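Local coordinates for Card1 endonuclease domain-containing protein (Vibrio cholerae, PDB 1XMX) that is of unknown function but probably binds nucleic acid, carrying a Card1-like endonuclease domain of the PDDEXK clan, at residues 347-350 with 351-354; 318-321 with 322-326; 325-328 with 329-333; 368-371 with 372-376. All coordinates share one frame; numbering follows the deposited sequence.

All four interactions lie within the Card1-like endonuclease range and illustrate how a helix is organised by contacts between residues a turn apart. Interaction 2 leads from a loop into helix 321-333 and interaction 3 continues along it; they share Leu-325 and Glu-326, with centres 11 Å apart. Interaction 1 opens the adjacent helix 349-358 and touches interaction 2: Arg-354 NH2 packs 3.2 Å from Asp-319 O, and its aliphatic part lies against Leu-322 and Tyr-323. Each of the side chains of Arg-354 and Tyr-323 lies about 3 Å from bound formic acid, probably from the crystallisation liquor. Interaction 4 starts helix 371-380 on the opposite face of the sheet, its centre 23 Å from those of interactions 2 and 3.

Interaction 1 of 4, residues 347-350 with 351-354; sequences LRHN and DITR
The guanidinium of Arg-348 and the carboxylate of Asp-351 meet at a slant, their planes 67° apart, and Ile-352 CD1 lies over one face of the His-349 ring. The first of these pairs carries the contact. Arg-348 NH1 approaches Asp-351 OD2 to 2.9 Å and forms a salt bridge. A bend at chi3 (-46°) brings NH1 of Arg-348 round to the aspartate. The same OD2 receives a hydrogen bond from a water, which in turn accepts one from Arg-348 N at 2.8 Å, so one residue grips the carboxylate twice, directly by charge and indirectly through its backbone. Asp-351 OD1 lies a long 3.7 Å from Arg-354 NH2; it is well out of that guanidinium plane, and only charge can act there. An aspartate set between two arginines would probably be favoured in its ionised form. Arg-348 occupies the N-cap, and its carbonyl oxygen accepts from Ile-352 N at 3.2 Å and weakly from Asp-351 N. Next comes the straight bond from Thr-353 N to His-349 O, 2.8 Å. Leu-347 CB makes a light apolar touch with Ile-352 CG1 at 4.0 Å. The turn begins helix 349-358 in a beta-alpha-beta unit between strands 338-343 and 361-363; Arg-348 NH2 bonds to Met-314 O, while Asp-351 and Arg-354 pack on Leu-322 of helix 321-333.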
# COMPACT_ATOMS: atom_id res chain seq x y z
N LEU A 347 6.89 22.89 -1.84
CA LEU A 347 5.59 22.68 -2.47
C LEU A 347 4.82 24.00 -2.55
O LEU A 347 4.67 24.71 -1.57
CB LEU A 347 4.81 21.63 -1.69
CG LEU A 347 5.67 20.53 -1.07
CD1 LEU A 347 5.76 20.69 0.50
CD2 LEU A 347 5.14 19.19 -1.49
N ARG A 348 4.38 24.35 -3.74
CA ARG A 348 3.58 25.56 -3.94
C ARG A 348 2.25 25.45 -3.13
O ARG A 348 1.80 24.34 -2.82
CB ARG A 348 3.42 25.73 -5.45
CG ARG A 348 2.38 26.71 -5.94
CD ARG A 348 2.15 26.43 -7.42
NE ARG A 348 3.41 26.25 -8.15
CZ ARG A 348 3.78 25.12 -8.75
NH1 ARG A 348 2.98 24.05 -8.71
NH2 ARG A 348 4.93 25.06 -9.43
N HIS A 349 1.66 26.57 -2.72
CA HIS A 349 0.45 26.52 -1.89
C HIS A 349 -0.77 25.86 -2.54
O HIS A 349 -1.58 25.24 -1.84
CB HIS A 349 0.06 27.86 -1.27
CG HIS A 349 0.09 27.82 0.23
ND1 HIS A 349 -0.97 27.32 0.98
CD2 HIS A 349 1.06 28.13 1.11
CE1 HIS A 349 -0.64 27.37 2.26
NE2 HIS A 349 0.59 27.84 2.37
N ASN A 350 -0.89 26.04 -3.85
CA ASN A 350 -1.80 25.32 -4.70
C ASN A 350 -1.84 23.86 -4.42
O ASN A 350 -2.92 23.25 -4.33
CB ASN A 350 -1.32 25.43 -6.14
CG ASN A 350 -1.65 26.75 -6.74
OD1 ASN A 350 -2.80 27.20 -6.67
ND2 ASN A 350 -0.63 27.40 -7.33
N ASP A 351 -0.64 23.28 -4.38
CA ASP A 351 -0.52 21.86 -4.30
C ASP A 351 -0.71 21.38 -2.87
O ASP A 351 -1.17 20.25 -2.63
CB ASP A 351 0.79 21.39 -4.91
CG ASP A 351 0.80 21.57 -6.42
OD1 ASP A 351 -0.16 21.14 -7.12
OD2 ASP A 351 1.78 22.18 -6.92
N ILE A 352 -0.40 22.25 -1.94
CA ILE A 352 -0.71 21.99 -0.55
C ILE A 352 -2.23 21.94 -0.33
O ILE A 352 -2.76 20.96 0.20
CB ILE A 352 -0.07 23.04 0.34
CG1 ILE A 352 1.46 22.94 0.17
CG2 ILE A 352 -0.44 22.78 1.77
CD1 ILE A 352 2.24 23.92 1.04
N THR A 353 -2.90 22.99 -0.73
CA THR A 353 -4.34 23.06 -0.67
C THR A 353 -4.96 21.90 -1.46
O THR A 353 -5.93 21.31 -1.05
CB THR A 353 -4.80 24.41 -1.17
OG1 THR A 353 -4.30 25.43 -0.28
CG2 THR A 353 -6.36 24.46 -1.26
N ARG A 354 -4.37 21.53 -2.57
CA ARG A 354 -4.91 20.46 -3.34
C ARG A 354 -4.76 19.08 -2.66
O ARG A 354 -5.69 18.25 -2.73
CB ARG A 354 -4.25 20.41 -4.67
CG ARG A 354 -4.76 19.34 -5.54
CD ARG A 354 -5.05 19.94 -6.91
NE ARG A 354 -3.97 19.71 -7.83
CZ ARG A 354 -3.73 20.45 -8.90
NH1 ARG A 354 -4.52 21.47 -9.17
NH2 ARG A 354 -2.70 20.16 -9.68
O HOH W 1 3.92 22.45 -5.70

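Interaction 2 of 4, residues 318-321 with 322-326; sequences GDDT and LYKLE
From Asp-320 and Thr-321 the backbone passes into a regular helix, with Lys-324 N bonded to Asp-320 O at 2.9 Å, nearly in line with the carbonyl, and Leu-325 N to Thr-321 O at the same 2.9 Å, tilted 31° from the carbonyl plane. The side chain that organises this entry is Asp-319. Asp-319 OD1 accepts from Thr-321 N at 3.0 Å, on the anti side but tilted 29° from the carboxylate plane, and also from Thr-321 OG1 at 2.8 Å, nearly in line with its own C-O bond. Two donors of a single residue thus hold one oxygen. The threonine can offer both because OG1 sits beside its backbone N (chi1 -71°), which sends the methyl CG2 to the carbonyl side. OD2 has a weaker, long ion pair with Arg-315. A water links the backbone of the same aspartate to the helix: it donates to Asp-319 O and accepts from Leu-322 N at 3.0 Å, serving an amide of the first turn. Tyr-323 brings ring carbon CD2 to 4.0 Å from Asp-319 O, obliquely. The CB of Lys-324 lies 3.2 Å from Asp-320 O, but the chain then leads off and its NZ bonds to Asn-292 OD1. Thr-321 packs on Glu-308 and Lys-310, whose spacing on strand 303-310 is consistent with the E-x-K part of a PDDEXK nuclease core. The bond from Thr-321 N to the aspartate two residues earlier makes an Asx turn, a familiar way of capping the start of a helix.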
# COMPACT_ATOMS: atom_id res chain seq x y z
N GLY A 318 -1.00 22.72 -14.64
CA GLY A 318 -1.78 21.50 -14.93
C GLY A 318 -1.07 20.19 -14.55
O GLY A 318 -1.04 19.24 -15.35
N ASP A 319 -0.50 20.14 -13.34
CA ASP A 319 0.30 18.97 -12.90
C ASP A 319 -0.60 17.81 -12.43
O ASP A 319 -1.57 18.01 -11.72
CB ASP A 319 1.29 19.37 -11.80
CG ASP A 319 2.44 18.37 -11.67
OD1 ASP A 319 2.29 17.31 -10.99
OD2 ASP A 319 3.51 18.66 -12.26
N ASP A 320 -0.25 16.59 -12.82
CA ASP A 320 -1.11 15.44 -12.59
C ASP A 320 -0.72 14.62 -11.35
O ASP A 320 -1.43 13.68 -11.01
CB ASP A 320 -1.19 14.53 -13.85
CG ASP A 320 0.02 13.59 -14.00
OD1 ASP A 320 1.07 13.85 -13.36
OD2 ASP A 320 -0.05 12.60 -14.77
N THR A 321 0.39 14.99 -10.69
CA THR A 321 1.00 14.17 -9.60
C THR A 321 -0.01 13.73 -8.49
O THR A 321 -0.08 12.57 -8.12
CB THR A 321 2.23 14.90 -8.95
OG1 THR A 321 3.34 14.90 -9.90
CG2 THR A 321 2.66 14.20 -7.71
N LEU A 322 -0.75 14.70 -7.98
CA LEU A 322 -1.64 14.55 -6.86
C LEU A 322 -2.99 13.89 -7.25
O LEU A 322 -3.51 13.10 -6.48
CB LEU A 322 -1.88 15.92 -6.23
CG LEU A 322 -0.64 16.52 -5.56
CD1 LEU A 322 -1.10 17.80 -4.96
CD2 LEU A 322 -0.09 15.62 -4.44
N TYR A 323 -3.56 14.26 -8.40
CA TYR A 323 -4.75 13.57 -8.94
C TYR A 323 -4.49 12.12 -9.25
O TYR A 323 -5.33 11.24 -8.99
CB TYR A 323 -5.20 14.22 -10.24
CG TYR A 323 -5.73 15.54 -10.04
CD1 TYR A 323 -6.81 15.75 -9.20
CD2 TYR A 323 -5.15 16.62 -10.67
CE1 TYR A 323 -7.32 17.03 -8.99
CE2 TYR A 323 -5.64 17.87 -10.46
CZ TYR A 323 -6.72 18.07 -9.63
OH TYR A 323 -7.19 19.37 -9.49
N LYS A 324 -3.31 11.88 -9.84
CA LYS A 324 -2.89 10.53 -10.13
C LYS A 324 -2.62 9.73 -8.87
O LYS A 324 -2.99 8.56 -8.80
CB LYS A 324 -1.64 10.53 -10.99
CG LYS A 324 -1.21 9.16 -11.37
CD LYS A 324 0.21 9.24 -11.91
CE LYS A 324 0.59 8.12 -12.83
NZ LYS A 324 1.02 6.88 -12.09
N LEU A 325 -1.94 10.31 -7.88
CA LEU A 325 -1.68 9.59 -6.61
C LEU A 325 -2.99 9.17 -5.94
O LEU A 325 -3.15 8.02 -5.60
CB LEU A 325 -0.82 10.41 -5.64
CG LEU A 325 -0.38 9.79 -4.30
CD1 LEU A 325 0.31 8.43 -4.47
CD2 LEU A 325 0.53 10.78 -3.51
N GLU A 326 -3.91 10.11 -5.76
CA GLU A 326 -5.22 9.81 -5.21
C GLU A 326 -5.99 8.71 -5.97
O GLU A 326 -6.75 7.90 -5.40
CB GLU A 326 -6.09 11.05 -5.22
CG GLU A 326 -7.31 10.83 -4.38
CD GLU A 326 -8.55 11.46 -4.96
OE1 GLU A 326 -8.61 11.57 -6.21
OE2 GLU A 326 -9.45 11.86 -4.17
O HOH W 2 -1.90 17.19 -9.26

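Interaction 3 of 4, residues 325-328 with 329-333; sequences LESL and RDLLG
Glu-326 and Arg-329 are brought together by their torsions: each has CG anti to its own backbone N, and the arginine then bends at chi2 (-114°) and again at chi3, laying its guanidinium back along the helix. One face of that group comes to rest on Glu-326 CG, 3.2 Å from Arg-329 NH1 and 3.6 Å from Arg-329 CZ. Glu-326 OE2 is only a long salt-bridge partner, 3.9 Å from Arg-329 NH1. A firmer one is Asp-330 OD1, which accepts from Arg-329 NH1 at 3.0 Å; the oxygen lies in the guanidinium plane, while NH1 comes to the syn side of the carboxylate, 30° out of its plane. The two carboxylates are themselves close, with Glu-326 OE1 and Asp-330 OD2 at 4.1 Å, and the shared arginine probably offsets their repulsion. Round the helix from this network, Leu-328 and Leu-332 lie side by side, CD2 to CD1 at 3.9 Å. The backbone bond from Asp-330 N to Glu-326 O, 3.2 Å, is straight. Leu-328 and Leu-332 rest on strands 279-285 and 288-300, while Arg-329 touches Ala-339 of strand 338-343 and bonds through NH2 to Leu-358 O, at the end of helix 349-358.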
# COMPACT_ATOMS: atom_id res chain seq x y z
N LEU A 325 -1.94 10.31 -7.88
CA LEU A 325 -1.68 9.59 -6.61
C LEU A 325 -2.99 9.17 -5.94
O LEU A 325 -3.15 8.02 -5.60
CB LEU A 325 -0.82 10.41 -5.64
CG LEU A 325 -0.38 9.79 -4.30
CD1 LEU A 325 0.31 8.43 -4.47
CD2 LEU A 325 0.53 10.78 -3.51
N GLU A 326 -3.91 10.11 -5.76
CA GLU A 326 -5.22 9.81 -5.21
C GLU A 326 -5.99 8.71 -5.97
O GLU A 326 -6.75 7.90 -5.40
CB GLU A 326 -6.09 11.05 -5.22
CG GLU A 326 -7.31 10.83 -4.38
CD GLU A 326 -8.55 11.46 -4.96
OE1 GLU A 326 -8.61 11.57 -6.21
OE2 GLU A 326 -9.45 11.86 -4.17
N SER A 327 -5.81 8.71 -7.28
CA SER A 327 -6.47 7.76 -8.11
C SER A 327 -5.87 6.34 -7.94
O SER A 327 -6.58 5.34 -8.00
CB SER A 327 -6.36 8.24 -9.53
OG SER A 327 -6.42 7.14 -10.38
N LEU A 328 -4.56 6.25 -7.80
CA LEU A 328 -3.94 4.97 -7.51
C LEU A 328 -4.40 4.40 -6.14
O LEU A 328 -4.77 3.24 -6.01
CB LEU A 328 -2.46 5.18 -7.46
CG LEU A 328 -1.84 5.27 -8.84
CD1 LEU A 328 -0.37 5.49 -8.54
CD2 LEU A 328 -2.06 3.95 -9.51
N ARG A 329 -4.40 5.26 -5.15
CA ARG A 329 -4.80 4.92 -3.80
C ARG A 329 -6.19 4.20 -3.82
O ARG A 329 -6.32 3.01 -3.45
CB ARG A 329 -4.79 6.25 -3.07
CG ARG A 329 -5.19 6.23 -1.61
CD ARG A 329 -6.45 7.00 -1.55
NE ARG A 329 -6.26 8.30 -0.97
CZ ARG A 329 -7.16 9.26 -1.10
NH1 ARG A 329 -8.24 9.02 -1.85
NH2 ARG A 329 -6.98 10.44 -0.53
N ASP A 330 -7.20 4.90 -4.34
CA ASP A 330 -8.55 4.36 -4.51
C ASP A 330 -8.59 3.01 -5.21
O ASP A 330 -9.12 2.03 -4.69
CB ASP A 330 -9.41 5.38 -5.27
CG ASP A 330 -9.56 6.72 -4.48
OD1 ASP A 330 -9.50 6.69 -3.20
OD2 ASP A 330 -9.72 7.81 -5.15
N LEU A 331 -8.00 2.97 -6.40
CA LEU A 331 -8.08 1.84 -7.28
C LEU A 331 -7.26 0.65 -6.80
O LEU A 331 -7.54 -0.49 -7.19
CB LEU A 331 -7.57 2.26 -8.68
CG LEU A 331 -8.67 2.62 -9.72
CD1 LEU A 331 -8.51 3.97 -10.31
CD2 LEU A 331 -8.74 1.59 -10.86
N LEU A 332 -6.23 0.88 -5.97
CA LEU A 332 -5.36 -0.24 -5.55
C LEU A 332 -5.62 -0.74 -4.11
O LEU A 332 -5.17 -1.84 -3.69
CB LEU A 332 -3.86 0.12 -5.75
CG LEU A 332 -3.36 0.47 -7.20
CD1 LEU A 332 -1.93 0.84 -7.19
CD2 LEU A 332 -3.51 -0.64 -8.22
N GLY A 333 -6.31 0.06 -3.32
CA GLY A 333 -6.54 -0.37 -1.96
C GLY A 333 -7.90 0.01 -1.42
O GLY A 333 -8.15 -0.14 -0.22

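Interaction 4 of 4, residues 368-371 with 372-376; sequences LKDL and KTHLT
Leu-371, Asp-370 and His-374 carry this contact, the first turn of helix 371-380, in which Asp-370 meets His-374 and Leu-371 meets Leu-375, each four residues on. Leu-371 has CG anti to its backbone N (chi1 177°), and from there its CD1 reaches Leu-375 CG at 3.9 Å. The two leucines run side by side and point the same way, both packing on Ile-363 of strand 361-363. Leu-371 also touches Leu-257, and Leu-375 Ile-265, of helix 243-266, so the turn packs against both a strand and a helix. Asp-370 holds the N-cap position, although its carboxylate makes no capping bond. It works instead through its backbone and CB: the carbonyl oxygen accepts a nearly straight bond from His-374 N at 3.0 Å, and CB lies 3.5 Å from His-374 NE2. Leu-375 N bonds likewise to Leu-371 O at 2.9 Å. His-374 folds its ring back towards the cap, with CD2 3.0 Å from Asp-370 O. A water completes the link between these two side chains, donating to Asp-370 OD2 at 3.0 Å and meeting His-374 NE2 at 2.7 Å, in the plane of the imidazole.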
# COMPACT_ATOMS: atom_id res chain seq x y z
N LEU A 368 11.62 17.23 6.04
CA LEU A 368 12.46 16.08 5.75
C LEU A 368 13.49 15.76 6.82
O LEU A 368 13.90 14.59 6.99
CB LEU A 368 13.14 16.21 4.39
CG LEU A 368 12.34 15.83 3.16
CD1 LEU A 368 13.27 16.10 1.99
CD2 LEU A 368 11.94 14.34 3.23
N LYS A 369 13.91 16.78 7.56
CA LYS A 369 14.81 16.54 8.69
C LYS A 369 14.10 15.81 9.85
O LYS A 369 14.74 15.27 10.74
CB LYS A 369 15.53 17.82 9.15
CG LYS A 369 14.61 18.97 9.44
CD LYS A 369 14.97 20.19 8.51
CE LYS A 369 16.26 20.94 8.95
NZ LYS A 369 17.19 21.21 7.79
N ASP A 370 12.76 15.76 9.82
CA ASP A 370 12.03 14.92 10.76
C ASP A 370 11.26 13.78 10.06
O ASP A 370 10.14 13.49 10.39
CB ASP A 370 11.12 15.80 11.53
CG ASP A 370 11.90 16.79 12.36
OD1 ASP A 370 12.65 16.35 13.26
OD2 ASP A 370 11.80 17.99 12.09
N LEU A 371 11.88 13.18 9.06
CA LEU A 371 11.18 12.24 8.19
C LEU A 371 10.63 11.13 9.07
O LEU A 371 9.50 10.73 8.95
CB LEU A 371 12.15 11.67 7.13
CG LEU A 371 11.66 10.59 6.14
CD1 LEU A 371 10.41 11.03 5.30
CD2 LEU A 371 12.75 10.11 5.24
N LYS A 372 11.44 10.65 9.99
CA LYS A 372 11.08 9.44 10.69
C LYS A 372 9.88 9.69 11.63
O LYS A 372 8.99 8.87 11.71
CB LYS A 372 12.29 8.85 11.43
CG LYS A 372 11.92 7.64 12.30
CD LYS A 372 13.14 6.81 12.55
CE LYS A 372 13.37 6.60 14.03
NZ LYS A 372 12.54 5.42 14.44
N THR A 373 9.85 10.84 12.28
CA THR A 373 8.73 11.25 13.12
C THR A 373 7.42 11.49 12.34
O THR A 373 6.35 11.04 12.76
CB THR A 373 9.13 12.49 13.93
OG1 THR A 373 10.11 12.07 14.87
CG2 THR A 373 7.98 13.07 14.66
N HIS A 374 7.51 12.20 11.22
CA HIS A 374 6.32 12.46 10.40
C HIS A 374 5.78 11.18 9.80
O HIS A 374 4.59 11.01 9.71
CB HIS A 374 6.60 13.48 9.31
CG HIS A 374 6.99 14.82 9.83
ND1 HIS A 374 6.15 15.60 10.59
CD2 HIS A 374 8.13 15.55 9.68
CE1 HIS A 374 6.74 16.75 10.88
NE2 HIS A 374 7.94 16.74 10.34
N LEU A 375 6.64 10.25 9.43
CA LEU A 375 6.20 8.98 8.94
C LEU A 375 5.53 8.16 10.05
O LEU A 375 4.53 7.48 9.82
CB LEU A 375 7.37 8.22 8.32
CG LEU A 375 7.87 8.54 6.88
CD1 LEU A 375 8.93 7.60 6.43
CD2 LEU A 375 6.68 8.46 5.90
N THR A 376 6.10 8.21 11.25
CA THR A 376 5.54 7.54 12.42
C THR A 376 4.16 8.10 12.69
O THR A 376 3.21 7.36 12.84
CB THR A 376 6.46 7.71 13.69
OG1 THR A 376 7.79 7.25 13.39
CG2 THR A 376 5.95 6.83 14.87
O HOH W 3 9.25 18.99 10.94